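Local coordinates for protein methylmalonyl-CoA carboxyltransferase 12S subunit (Propionibacterium freudenreichii, PDB 1ON3) that transfers the carboxyl group of methylmalonyl-CoA to biotin on the 1.3S subunit of transcarboxylase, forming propanoyl-CoA, as the hexameric core of that multienzyme complex, at residues 137-142 against 152-157; 105-110 against 143-148; 172-177 against 184-189; 68-73 against 111-116. One frame throughout, in Å; residues are numbered along the deposited sequence.

Contact 1: 137-142 against 152-157; sequences YDSGGA and SGYGKM. With MCA (methylmalonyl-coenzyme A), chain T.
The phenol of Y154 lies against the backbone between G141 and A142: its OH is 3.1 Å from G141 C, and the A142 methyl packs against ring atom CE1 (CB to CE1 3.7 Å). Although A142 N is also near this hydroxyl, its N-H serves the ligand, donating to the thioester carbonyl oxygen OS1 of methylmalonyl-CoA (3.1 Å, 154°). OS1 itself sits at the edge of the Y154 ring, near its plane. With G181 N also donating to the ligand, the arrangement is consistent with the oxyanion hole of the crotonase superfamily. The neighbouring carbonyls read the adenine. The amino group N6 donates to G140 O at 3.0 Å and to A142 O at 2.9 Å, and G140 O takes a further, weak bond from the pantetheine nitrogen NP1. Behind this first shell, S139 OG accepts from G141 N (2.8 Å, 156°), an ST turn that shapes the loop as it leaves the strand; the same hydroxyl is bonded to G109 O. Y154 reaches the loop because its CG stands anti to the carbonyl carbon (chi1 -86°), projecting the ring from helix 147-164. The pair lies inside the beta-alpha-beta unit of strand 133-139, helix 147-164 and strand 170-175: Y137 pairs with I173 and A175 in the sheet, while Y154 and M157 pack on S116 of helix 113-129.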
# COMPACT_ATOMS: atom_id res chain seq x y z
N TYR E 137 30.70 -1.59 -24.71
CA TYR E 137 31.55 -0.41 -24.50
C TYR E 137 32.81 -0.51 -25.37
O TYR E 137 33.46 -1.55 -25.42
CB TYR E 137 31.97 -0.34 -23.03
CG TYR E 137 30.84 -0.11 -22.07
CD1 TYR E 137 30.58 1.16 -21.57
CD2 TYR E 137 30.06 -1.17 -21.60
CE1 TYR E 137 29.58 1.38 -20.62
CE2 TYR E 137 29.05 -0.98 -20.65
CZ TYR E 137 28.82 0.30 -20.16
OH TYR E 137 27.84 0.51 -19.22
N ASP E 138 33.18 0.58 -26.03
CA ASP E 138 34.34 0.62 -26.91
C ASP E 138 34.54 2.12 -27.05
O ASP E 138 34.09 2.71 -28.03
CB ASP E 138 33.95 -0.00 -28.26
CG ASP E 138 35.15 -0.36 -29.12
OD1 ASP E 138 36.25 0.13 -28.80
OD2 ASP E 138 34.99 -1.10 -30.12
N SER E 139 35.24 2.74 -26.09
CA SER E 139 35.35 4.19 -26.10
C SER E 139 36.58 4.83 -25.44
O SER E 139 37.16 4.29 -24.51
CB SER E 139 34.09 4.76 -25.43
OG SER E 139 34.22 6.12 -25.04
N GLY E 140 36.91 6.03 -25.91
CA GLY E 140 38.03 6.78 -25.35
C GLY E 140 37.58 7.64 -24.18
O GLY E 140 38.35 8.48 -23.69
N GLY E 141 36.34 7.45 -23.72
CA GLY E 141 35.83 8.22 -22.60
C GLY E 141 34.96 9.42 -22.98
O GLY E 141 34.47 9.51 -24.10
N ALA E 142 34.77 10.36 -22.05
CA ALA E 142 33.95 11.53 -22.34
C ALA E 142 34.56 12.31 -23.51
O ALA E 142 35.77 12.50 -23.57
CB ALA E 142 33.86 12.43 -21.10
N SER E 152 28.43 15.97 -17.97
CA SER E 152 27.05 15.83 -17.49
C SER E 152 26.39 14.57 -18.05
O SER E 152 25.57 13.95 -17.38
CB SER E 152 26.24 17.07 -17.87
OG SER E 152 24.90 16.98 -17.41
N GLY E 153 26.73 14.20 -19.28
CA GLY E 153 26.16 13.01 -19.88
C GLY E 153 26.51 11.78 -19.04
O GLY E 153 25.66 10.90 -18.84
N TYR E 154 27.75 11.70 -18.58
CA TYR E 154 28.16 10.57 -17.74
C TYR E 154 27.42 10.58 -16.41
O TYR E 154 27.04 9.53 -15.90
CB TYR E 154 29.67 10.58 -17.50
CG TYR E 154 30.47 9.89 -18.59
CD1 TYR E 154 31.86 9.93 -18.60
CD2 TYR E 154 29.82 9.17 -19.61
CE1 TYR E 154 32.60 9.27 -19.60
CE2 TYR E 154 30.55 8.51 -20.60
CZ TYR E 154 31.94 8.57 -20.59
OH TYR E 154 32.66 7.91 -21.57
N GLY E 155 27.23 11.77 -15.84
CA GLY E 155 26.49 11.87 -14.59
C GLY E 155 25.10 11.25 -14.76
O GLY E 155 24.66 10.44 -13.94
N LYS E 156 24.41 11.61 -15.85
CA LYS E 156 23.07 11.06 -16.10
C LYS E 156 23.12 9.55 -16.30
O LYS E 156 22.25 8.83 -15.81
CB LYS E 156 22.42 11.73 -17.32
CG LYS E 156 22.11 13.24 -17.12
CD LYS E 156 21.41 13.83 -18.35
CE LYS E 156 21.03 15.29 -18.14
NZ LYS E 156 22.21 16.17 -17.87
N MET E 157 24.14 9.06 -17.00
CA MET E 157 24.27 7.63 -17.21
C MET E 157 24.49 6.85 -15.90
O MET E 157 23.89 5.79 -15.69
CB MET E 157 25.42 7.31 -18.17
CG MET E 157 25.52 5.81 -18.49
SD MET E 157 26.86 5.38 -19.61
CE MET E 157 26.33 6.29 -21.08
C8 MCA T . 39.81 9.16 -28.28
N9 MCA T . 39.51 10.13 -29.24
C4 MCA T . 38.84 11.12 -28.52
C5 MCA T . 38.80 10.65 -27.19
N7 MCA T . 39.41 9.42 -27.06
N3 MCA T . 38.32 12.32 -29.00
C2 MCA T . 37.72 13.06 -28.00
N1 MCA T . 37.61 12.70 -26.67
C6 MCA T . 38.14 11.50 -26.23
N6 MCA T . 38.01 11.19 -24.93
C1' MCA T . 39.75 10.21 -30.57
C2' MCA T . 41.26 10.38 -30.80
O2' MCA T . 41.63 11.73 -30.73
C3' MCA T . 41.44 9.71 -32.14
O3' MCA T . 41.21 10.65 -33.18
C4' MCA T . 40.42 8.55 -32.17
O4' MCA T . 39.39 8.97 -31.19
C5' MCA T . 40.89 7.13 -31.70
O5' MCA T . 42.05 7.23 -31.35
P1 MCA T . 43.38 6.83 -31.37
O11 MCA T . 44.21 7.61 -30.62
O12 MCA T . 43.46 6.91 -32.70
O6 MCA T . 43.66 5.35 -30.73
P2 MCA T . 43.98 4.22 -30.10
O21 MCA T . 45.29 4.52 -30.46
O22 MCA T . 43.28 3.03 -30.34
O7 MCA T . 43.86 4.62 -28.55
CPB MCA T . 42.85 5.00 -28.02
CPA MCA T . 42.68 5.45 -26.58
CP7 MCA T . 43.20 6.88 -26.81
CP9 MCA T . 43.38 4.52 -25.56
CP8 MCA T . 41.16 5.42 -26.27
OP3 MCA T . 42.55 7.53 -27.65
CP6 MCA T . 43.27 7.83 -25.75
OP2 MCA T . 43.92 7.49 -24.70
NP2 MCA T . 42.57 9.12 -25.88
CP5 MCA T . 42.11 9.65 -24.63
CP4 MCA T . 41.65 9.32 -23.32
CP3 MCA T . 41.09 10.23 -22.35
OP1 MCA T . 41.99 11.24 -22.21
NP1 MCA T . 39.88 10.31 -21.52
CP2 MCA T . 39.86 11.50 -20.72
CP1 MCA T . 38.54 11.56 -20.09
P3 MCA T . 41.34 10.80 -34.81
O31 MCA T . 42.83 10.74 -34.65
O32 MCA T . 40.86 12.18 -35.17
O33 MCA T . 40.85 9.70 -35.71
S MCA T . 38.26 12.76 -19.16
CS1 MCA T . 36.84 11.95 -19.02
OS1 MCA T . 36.36 10.89 -19.50
CS2 MCA T . 36.56 11.79 -17.65
CS3 MCA T . 35.43 12.32 -17.21
CS4 MCA T . 37.19 11.05 -16.44
OS4 MCA T . 37.00 11.42 -15.28
OS5 MCA T . 37.88 10.08 -16.73

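Contact 2: 105-110 against 143-148; sequences TVMGGS and RIQEGI. With MCA (methylmalonyl-coenzyme A), chain T.
The guanidinium of R143 is met on one face by the thioether of M107, whose SD stands 3.9 Å above its plane and offset toward the rim, and at its edge by S110 OG, which lies in the plane. The loop 105-110 and the 3-10 turn 144-146, with R143 before it, line the adenine end of the coenzyme A pocket in this crotonase-type domain. R143 NE donates to S110 OG (3.2 Å, 157°), and that hydroxyl donates in turn to M107 O at 2.8 Å, in the carbonyl plane; S110 N grips the same carbonyl, so the turn 107-110 is pinned twice. Farther along the edge, R143 NH2 makes a weak bond to S110 O and a sounder one to a water that also bridges V106 O and S110 O. The strongest polar partner of the arginine is D83, salt-bridged to NH1, with a weaker salt bridge from NH1 to E146 OE2. A bend at chi3 (-65°) turns the guanidinium to this side, where the M107 chain crosses it at about a right angle. Beyond the sulfur, the M107 methyl CE abuts the Q145 amide, 3.4 Å from OE1. Q145 NE2 lies 3.2 Å from C2 of the adenine and has no hydrogen-bond partner in the model. The 3-10 turn adds a bond to the base: I144 N donates almost straight to adenine N1, 3.0 Å away at 171°.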
# COMPACT_ATOMS: atom_id res chain seq x y z
N THR E 105 34.69 3.65 -34.34
CA THR E 105 35.11 4.27 -35.61
C THR E 105 34.65 5.72 -35.72
O THR E 105 35.04 6.44 -36.64
CB THR E 105 34.55 3.51 -36.85
OG1 THR E 105 33.14 3.76 -36.97
CG2 THR E 105 34.80 2.02 -36.72
N VAL E 106 33.82 6.15 -34.77
CA VAL E 106 33.31 7.51 -34.77
C VAL E 106 33.92 8.29 -33.60
O VAL E 106 33.51 8.13 -32.45
CB VAL E 106 31.77 7.51 -34.70
CG1 VAL E 106 31.25 8.91 -34.49
CG2 VAL E 106 31.21 6.92 -36.00
N MET E 107 34.91 9.12 -33.90
CA MET E 107 35.59 9.92 -32.88
C MET E 107 36.04 9.05 -31.69
O MET E 107 35.86 9.42 -30.52
CB MET E 107 34.68 11.05 -32.41
CG MET E 107 34.49 12.19 -33.42
SD MET E 107 33.66 13.67 -32.73
CE MET E 107 34.97 14.45 -31.74
N GLY E 108 36.64 7.91 -32.00
CA GLY E 108 37.11 7.02 -30.95
C GLY E 108 36.03 6.56 -29.98
O GLY E 108 36.32 6.22 -28.83
N GLY E 109 34.79 6.53 -30.44
CA GLY E 109 33.70 6.12 -29.57
C GLY E 109 33.53 7.04 -28.37
O GLY E 109 32.78 6.71 -27.44
N SER E 110 34.23 8.17 -28.37
CA SER E 110 34.15 9.14 -27.28
C SER E 110 32.70 9.45 -26.98
O SER E 110 31.90 9.63 -27.90
CB SER E 110 34.90 10.42 -27.62
OG SER E 110 34.37 11.02 -28.79
N ARG E 143 33.72 12.72 -24.46
CA ARG E 143 34.21 13.46 -25.62
C ARG E 143 34.80 14.79 -25.14
O ARG E 143 34.07 15.70 -24.74
CB ARG E 143 33.08 13.71 -26.61
CG ARG E 143 33.56 14.26 -27.97
CD ARG E 143 32.40 14.33 -28.95
NE ARG E 143 31.86 13.01 -29.30
CZ ARG E 143 30.65 12.82 -29.84
NH1 ARG E 143 29.86 13.85 -30.09
NH2 ARG E 143 30.26 11.59 -30.16
N ILE E 144 36.12 14.88 -25.20
CA ILE E 144 36.84 16.05 -24.71
C ILE E 144 36.47 17.42 -25.29
O ILE E 144 36.53 18.42 -24.57
CB ILE E 144 38.37 15.80 -24.84
CG1 ILE E 144 38.79 14.67 -23.89
CG2 ILE E 144 39.13 17.06 -24.51
CD1 ILE E 144 40.23 14.17 -24.09
N GLN E 145 36.11 17.46 -26.57
CA GLN E 145 35.73 18.73 -27.20
C GLN E 145 34.44 19.30 -26.60
O GLN E 145 34.18 20.50 -26.72
CB GLN E 145 35.51 18.55 -28.71
CG GLN E 145 36.75 18.23 -29.54
CD GLN E 145 36.96 16.74 -29.77
OE1 GLN E 145 37.59 16.33 -30.75
NE2 GLN E 145 36.45 15.92 -28.86
N GLU E 146 33.64 18.45 -25.96
CA GLU E 146 32.37 18.88 -25.38
C GLU E 146 32.44 19.29 -23.90
O GLU E 146 31.42 19.56 -23.27
CB GLU E 146 31.29 17.80 -25.58
CG GLU E 146 30.99 17.54 -27.05
CD GLU E 146 29.88 16.55 -27.28
OE1 GLU E 146 29.44 15.92 -26.29
OE2 GLU E 146 29.45 16.39 -28.44
N GLY E 147 33.66 19.33 -23.37
CA GLY E 147 33.88 19.77 -22.00
C GLY E 147 32.88 19.31 -20.96
O GLY E 147 32.61 18.11 -20.83
N ILE E 148 32.31 20.26 -20.22
CA ILE E 148 31.36 19.88 -19.18
C ILE E 148 30.05 19.29 -19.70
O ILE E 148 29.28 18.72 -18.93
CB ILE E 148 31.05 21.05 -18.20
CG1 ILE E 148 30.28 22.16 -18.90
CG2 ILE E 148 32.36 21.57 -17.62
CD1 ILE E 148 29.87 23.28 -17.95
C8 MCA T . 39.81 9.16 -28.28
N9 MCA T . 39.51 10.13 -29.24
C4 MCA T . 38.84 11.12 -28.52
C5 MCA T . 38.80 10.65 -27.19
N7 MCA T . 39.41 9.42 -27.06
N3 MCA T . 38.32 12.32 -29.00
C2 MCA T . 37.72 13.06 -28.00
N1 MCA T . 37.61 12.70 -26.67
C6 MCA T . 38.14 11.50 -26.23
N6 MCA T . 38.01 11.19 -24.93
C1' MCA T . 39.75 10.21 -30.57
C2' MCA T . 41.26 10.38 -30.80
O2' MCA T . 41.63 11.73 -30.73
C3' MCA T . 41.44 9.71 -32.14
O3' MCA T . 41.21 10.65 -33.18
C4' MCA T . 40.42 8.55 -32.17
O4' MCA T . 39.39 8.97 -31.19
C5' MCA T . 40.89 7.13 -31.70
O5' MCA T . 42.05 7.23 -31.35
P1 MCA T . 43.38 6.83 -31.37
O11 MCA T . 44.21 7.61 -30.62
O12 MCA T . 43.46 6.91 -32.70
O6 MCA T . 43.66 5.35 -30.73
P2 MCA T . 43.98 4.22 -30.10
O21 MCA T . 45.29 4.52 -30.46
O22 MCA T . 43.28 3.03 -30.34
O7 MCA T . 43.86 4.62 -28.55
CPB MCA T . 42.85 5.00 -28.02
CPA MCA T . 42.68 5.45 -26.58
CP7 MCA T . 43.20 6.88 -26.81
CP9 MCA T . 43.38 4.52 -25.56
CP8 MCA T . 41.16 5.42 -26.27
OP3 MCA T . 42.55 7.53 -27.65
CP6 MCA T . 43.27 7.83 -25.75
OP2 MCA T . 43.92 7.49 -24.70
NP2 MCA T . 42.57 9.12 -25.88
CP5 MCA T . 42.11 9.65 -24.63
CP4 MCA T . 41.65 9.32 -23.32
CP3 MCA T . 41.09 10.23 -22.35
OP1 MCA T . 41.99 11.24 -22.21
NP1 MCA T . 39.88 10.31 -21.52
CP2 MCA T . 39.86 11.50 -20.72
CP1 MCA T . 38.54 11.56 -20.09
P3 MCA T . 41.34 10.80 -34.81
O31 MCA T . 42.83 10.74 -34.65
O32 MCA T . 40.86 12.18 -35.17
O33 MCA T . 40.85 9.70 -35.71
S MCA T . 38.26 12.76 -19.16
CS1 MCA T . 36.84 11.95 -19.02
OS1 MCA T . 36.36 10.89 -19.50
CS2 MCA T . 36.56 11.79 -17.65
CS3 MCA T . 35.43 12.32 -17.21
CS4 MCA T . 37.19 11.05 -16.44
OS4 MCA T . 37.00 11.42 -15.28
OS5 MCA T . 37.88 10.08 -16.73
O HOH W 1 31.70 9.02 -30.58

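Contact 3: 172-177 against 184-189; sequences AIIAGP and YSPALT
The carbonyl oxygen of P186 is gripped by two donors of T189, the hydroxyl OG1 at 2.6 Å and the backbone N at 3.0 Å, and both residues pack on A172 across the contact. They belong to the short helix 184-188 and the residue after it, which in this crotonase-type fold lie on the chain path between the neighbouring parallel strands 170-175 and 191-195. The hydroxyl approaches well off the carbonyl direction, with a C=O...OG1 angle of 131°, and is tilted 15° from the carbonyl plane. T189 can make this bond because OG1 falls between its own backbone N and carbonyl carbon (chi1 64°), facing back to the last turn. The hydroxyl's proton is thus used within its own segment, while across the interface its closest neighbour is the A172 methyl, CB 3.6 Å from OG1. That methyl also touches P186, with CB 4.0 Å from CA of the proline, and the small residue on the strand is consistent with the close approach of the helix, 5.5 Å between A172 CA and P186 CA. Past I174 the chain turns a corner at G176 and leads to P177 of the methylmalonyl-CoA pocket. A172 pairs with F191 and I193 in the sheet, and S185 OG is bonded to Y137 OH and to N161 of helix 147-164. On the face of the helix turned toward another subunit, the Y184 ring meets F373 of that chain. Across the apolar interface, I174 and the P186 ring run at about a right angle, and the methyl CD1 of I174 ends 3.7 Å from CG of the proline.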
# COMPACT_ATOMS: atom_id res chain seq x y z
N ALA E 172 27.34 -5.52 -19.02
CA ALA E 172 28.28 -4.69 -19.76
C ALA E 172 29.29 -5.58 -20.46
O ALA E 172 29.79 -6.55 -19.89
CB ALA E 172 28.99 -3.76 -18.81
N ILE E 173 29.58 -5.26 -21.72
CA ILE E 173 30.59 -6.00 -22.47
C ILE E 173 31.63 -4.98 -22.93
O ILE E 173 31.32 -4.10 -23.74
CB ILE E 173 30.00 -6.70 -23.73
CG1 ILE E 173 28.87 -7.65 -23.34
CG2 ILE E 173 31.09 -7.50 -24.44
CD1 ILE E 173 27.48 -7.08 -23.60
N ILE E 174 32.84 -5.06 -22.37
CA ILE E 174 33.91 -4.15 -22.74
C ILE E 174 34.63 -4.84 -23.89
O ILE E 174 35.25 -5.89 -23.69
CB ILE E 174 34.94 -3.93 -21.60
CG1 ILE E 174 34.25 -3.87 -20.24
CG2 ILE E 174 35.73 -2.64 -21.90
CD1 ILE E 174 33.27 -2.76 -20.08
N ALA E 175 34.57 -4.24 -25.07
CA ALA E 175 35.17 -4.85 -26.26
C ALA E 175 36.17 -3.95 -26.98
O ALA E 175 36.44 -4.13 -28.17
CB ALA E 175 34.06 -5.27 -27.22
N GLY E 176 36.70 -2.98 -26.24
CA GLY E 176 37.68 -2.06 -26.77
C GLY E 176 38.14 -1.23 -25.60
O GLY E 176 38.05 -1.68 -24.45
N PRO E 177 38.63 -0.00 -25.84
CA PRO E 177 39.07 0.81 -24.71
C PRO E 177 37.87 1.28 -23.89
O PRO E 177 36.74 1.29 -24.38
CB PRO E 177 39.76 2.01 -25.38
CG PRO E 177 40.22 1.47 -26.68
CD PRO E 177 39.07 0.59 -27.11
N TYR E 184 33.08 3.60 -14.63
CA TYR E 184 32.13 3.47 -13.53
C TYR E 184 30.75 2.96 -13.97
O TYR E 184 30.03 2.37 -13.17
CB TYR E 184 32.02 4.80 -12.78
CG TYR E 184 33.27 5.14 -11.99
CD1 TYR E 184 33.92 6.37 -12.17
CD2 TYR E 184 33.80 4.24 -11.06
CE1 TYR E 184 35.08 6.68 -11.44
CE2 TYR E 184 34.95 4.54 -10.34
CZ TYR E 184 35.59 5.77 -10.54
OH TYR E 184 36.76 6.07 -9.83
N SER E 185 30.38 3.18 -15.23
CA SER E 185 29.09 2.69 -15.72
C SER E 185 29.13 1.14 -15.66
O SER E 185 28.23 0.50 -15.11
CB SER E 185 28.81 3.21 -17.13
OG SER E 185 27.53 2.78 -17.59
N PRO E 186 30.17 0.52 -16.24
CA PRO E 186 30.24 -0.95 -16.18
C PRO E 186 30.22 -1.43 -14.72
O PRO E 186 29.57 -2.43 -14.38
CB PRO E 186 31.57 -1.26 -16.86
CG PRO E 186 31.57 -0.28 -17.96
CD PRO E 186 31.11 1.02 -17.27
N ALA E 187 30.92 -0.71 -13.85
CA ALA E 187 30.97 -1.08 -12.44
C ALA E 187 29.59 -1.03 -11.80
O ALA E 187 29.32 -1.77 -10.87
CB ALA E 187 31.91 -0.13 -11.67
N LEU E 188 28.74 -0.15 -12.29
CA LEU E 188 27.39 -0.01 -11.75
C LEU E 188 26.38 -0.98 -12.38
O LEU E 188 25.24 -1.07 -11.92
CB LEU E 188 26.93 1.45 -11.89
CG LEU E 188 27.71 2.47 -11.03
CD1 LEU E 188 27.34 3.90 -11.45
CD2 LEU E 188 27.39 2.27 -9.54
N THR E 189 26.78 -1.70 -13.43
CA THR E 189 25.88 -2.68 -14.04
C THR E 189 26.07 -3.93 -13.19
O THR E 189 26.79 -3.89 -12.20
CB THR E 189 26.25 -3.02 -15.51
OG1 THR E 189 27.55 -3.65 -15.56
CG2 THR E 189 26.25 -1.74 -16.39

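Contact 4: 68-73 against 111-116; sequences HRTTLF and AGETQS
T114 presses its hydroxyl on the backbone of the loop 68-73, OG1 lying 3.6 Å from H68 CA, and this is the closer-packed part of the contact, on the buried T114. With OG1 anti to the carbonyl carbon (chi1 -70°), the oxygen turns out from the first turn of helix 113-129. A water then replaces direct bonding: R69 N donates to it at 2.9 Å, it donates to E113 OE2 at 2.9 Å, and it lies 2.6 Å from T114 OG1. One molecule thus ties the loop backbone to two side chains of the helix start. The looser part is the partly exposed side, where the side chains of T70 and E113 run antiparallel alongside each other and the methyl CG2 of T70 comes no nearer than 3.9 Å to E113 OE2. Other polar atoms have partners beyond the two segments. T70 OG1 is bonded to E146 OE2, H68 NE2 to M75 O, and E113 OE1 forms a salt bridge with R69 NH1 of a neighbouring subunit, matched by R69 of this chain with E113 of that one. The reciprocal pairing is consistent with a twofold relation between the two subunits. At the helix start, G112 holds the N-cap position, its carbonyl O receiving S116 N at 3.0 Å, and E146 OE1 accepts from E113 N. The whole is a loop laid over a helix N-terminus, built into the hexamer interface.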
# COMPACT_ATOMS: atom_id res chain seq x y z
N HIS E 68 24.46 15.26 -32.59
CA HIS E 68 24.98 16.09 -31.51
C HIS E 68 24.60 17.55 -31.76
O HIS E 68 24.41 17.96 -32.91
CB HIS E 68 26.51 15.97 -31.43
CG HIS E 68 27.23 16.61 -32.58
ND1 HIS E 68 27.30 16.04 -33.83
CD2 HIS E 68 27.92 17.78 -32.66
CE1 HIS E 68 28.01 16.82 -34.63
NE2 HIS E 68 28.39 17.88 -33.94
N ARG E 69 24.50 18.31 -30.69
CA ARG E 69 24.15 19.72 -30.77
C ARG E 69 25.29 20.62 -30.31
O ARG E 69 25.17 21.85 -30.32
CB ARG E 69 22.91 19.99 -29.92
CG ARG E 69 21.68 19.22 -30.35
CD ARG E 69 20.47 19.61 -29.53
NE ARG E 69 20.15 21.03 -29.68
CZ ARG E 69 19.26 21.68 -28.94
NH1 ARG E 69 18.60 21.03 -27.99
NH2 ARG E 69 19.03 22.97 -29.13
N THR E 70 26.40 20.02 -29.91
CA THR E 70 27.56 20.77 -29.43
C THR E 70 28.20 21.49 -30.63
O THR E 70 28.09 21.04 -31.76
CB THR E 70 28.59 19.82 -28.78
OG1 THR E 70 28.74 18.66 -29.60
CG2 THR E 70 28.11 19.40 -27.38
N THR E 71 28.88 22.61 -30.38
CA THR E 71 29.48 23.35 -31.48
C THR E 71 30.94 23.72 -31.29
O THR E 71 31.67 23.91 -32.27
CB THR E 71 28.67 24.63 -31.76
OG1 THR E 71 28.57 25.40 -30.56
CG2 THR E 71 27.26 24.29 -32.25
N LEU E 72 31.38 23.81 -30.04
CA LEU E 72 32.76 24.19 -29.74
C LEU E 72 33.81 23.23 -30.26
O LEU E 72 33.54 22.05 -30.53
CB LEU E 72 32.94 24.36 -28.23
CG LEU E 72 32.10 25.45 -27.55
CD1 LEU E 72 32.28 25.37 -26.04
CD2 LEU E 72 32.53 26.83 -28.06
N PHE E 73 35.02 23.77 -30.41
CA PHE E 73 36.20 23.05 -30.89
C PHE E 73 35.97 22.09 -32.06
O PHE E 73 36.35 20.92 -32.01
CB PHE E 73 36.85 22.33 -29.70
CG PHE E 73 37.24 23.27 -28.58
CD1 PHE E 73 38.22 24.24 -28.77
CD2 PHE E 73 36.58 23.22 -27.35
CE1 PHE E 73 38.54 25.15 -27.76
CE2 PHE E 73 36.90 24.12 -26.33
CZ PHE E 73 37.88 25.09 -26.53
N ALA E 111 32.38 9.54 -25.70
CA ALA E 111 31.02 9.77 -25.24
C ALA E 111 30.50 11.18 -25.36
O ALA E 111 30.70 12.00 -24.47
CB ALA E 111 30.89 9.29 -23.81
N GLY E 112 29.82 11.47 -26.47
CA GLY E 112 29.25 12.79 -26.64
C GLY E 112 28.08 12.94 -25.68
O GLY E 112 27.55 11.96 -25.17
N GLU E 113 27.68 14.17 -25.43
CA GLU E 113 26.55 14.44 -24.55
C GLU E 113 25.30 13.76 -25.12
O GLU E 113 24.54 13.13 -24.39
CB GLU E 113 26.38 15.96 -24.45
CG GLU E 113 24.97 16.46 -24.26
CD GLU E 113 24.87 17.97 -24.43
OE1 GLU E 113 24.94 18.69 -23.41
OE2 GLU E 113 24.74 18.43 -25.58
N THR E 114 25.09 13.88 -26.42
CA THR E 114 23.92 13.27 -27.04
C THR E 114 24.02 11.76 -27.05
O THR E 114 23.01 11.07 -26.89
CB THR E 114 23.71 13.79 -28.48
OG1 THR E 114 23.29 15.16 -28.43
CG2 THR E 114 22.63 12.98 -29.20
N GLN E 115 25.24 11.24 -27.22
CA GLN E 115 25.47 9.79 -27.19
C GLN E 115 25.01 9.26 -25.83
O GLN E 115 24.28 8.26 -25.75
CB GLN E 115 26.96 9.45 -27.37
CG GLN E 115 27.22 7.95 -27.51
CD GLN E 115 28.67 7.57 -27.31
OE1 GLN E 115 29.05 7.04 -26.25
NE2 GLN E 115 29.49 7.85 -28.31
N SER E 116 25.41 9.93 -24.76
CA SER E 116 25.02 9.50 -23.42
C SER E 116 23.52 9.65 -23.19
O SER E 116 22.92 8.85 -22.47
CB SER E 116 25.78 10.28 -22.35
OG SER E 116 27.14 9.86 -22.29
O HOH W 2 25.04 17.08 -28.13

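Contacts 1 and 3 are buried and belong to one sheet, since strands 133-139 and 170-175 are neighbours; contact 2 is partly buried and contact 4 lies at the surface. Chemistry follows place: contact 3 is mostly apolar packing, contact 1 sets an aromatic ring against ligand-binding backbone, contact 2 works through an arginine and a hydroxyl, and contact 4 through water and charges shared between subunits. Contacts 1 and 2 share helix 147-164 and methylmalonyl-CoA, and meet where G140 N approaches G108 O. Contacts 2 and 4 are joined through a glutamate of the 3-10 turn. Contacts 3 and 4, with centres about 21 Å apart, do not touch.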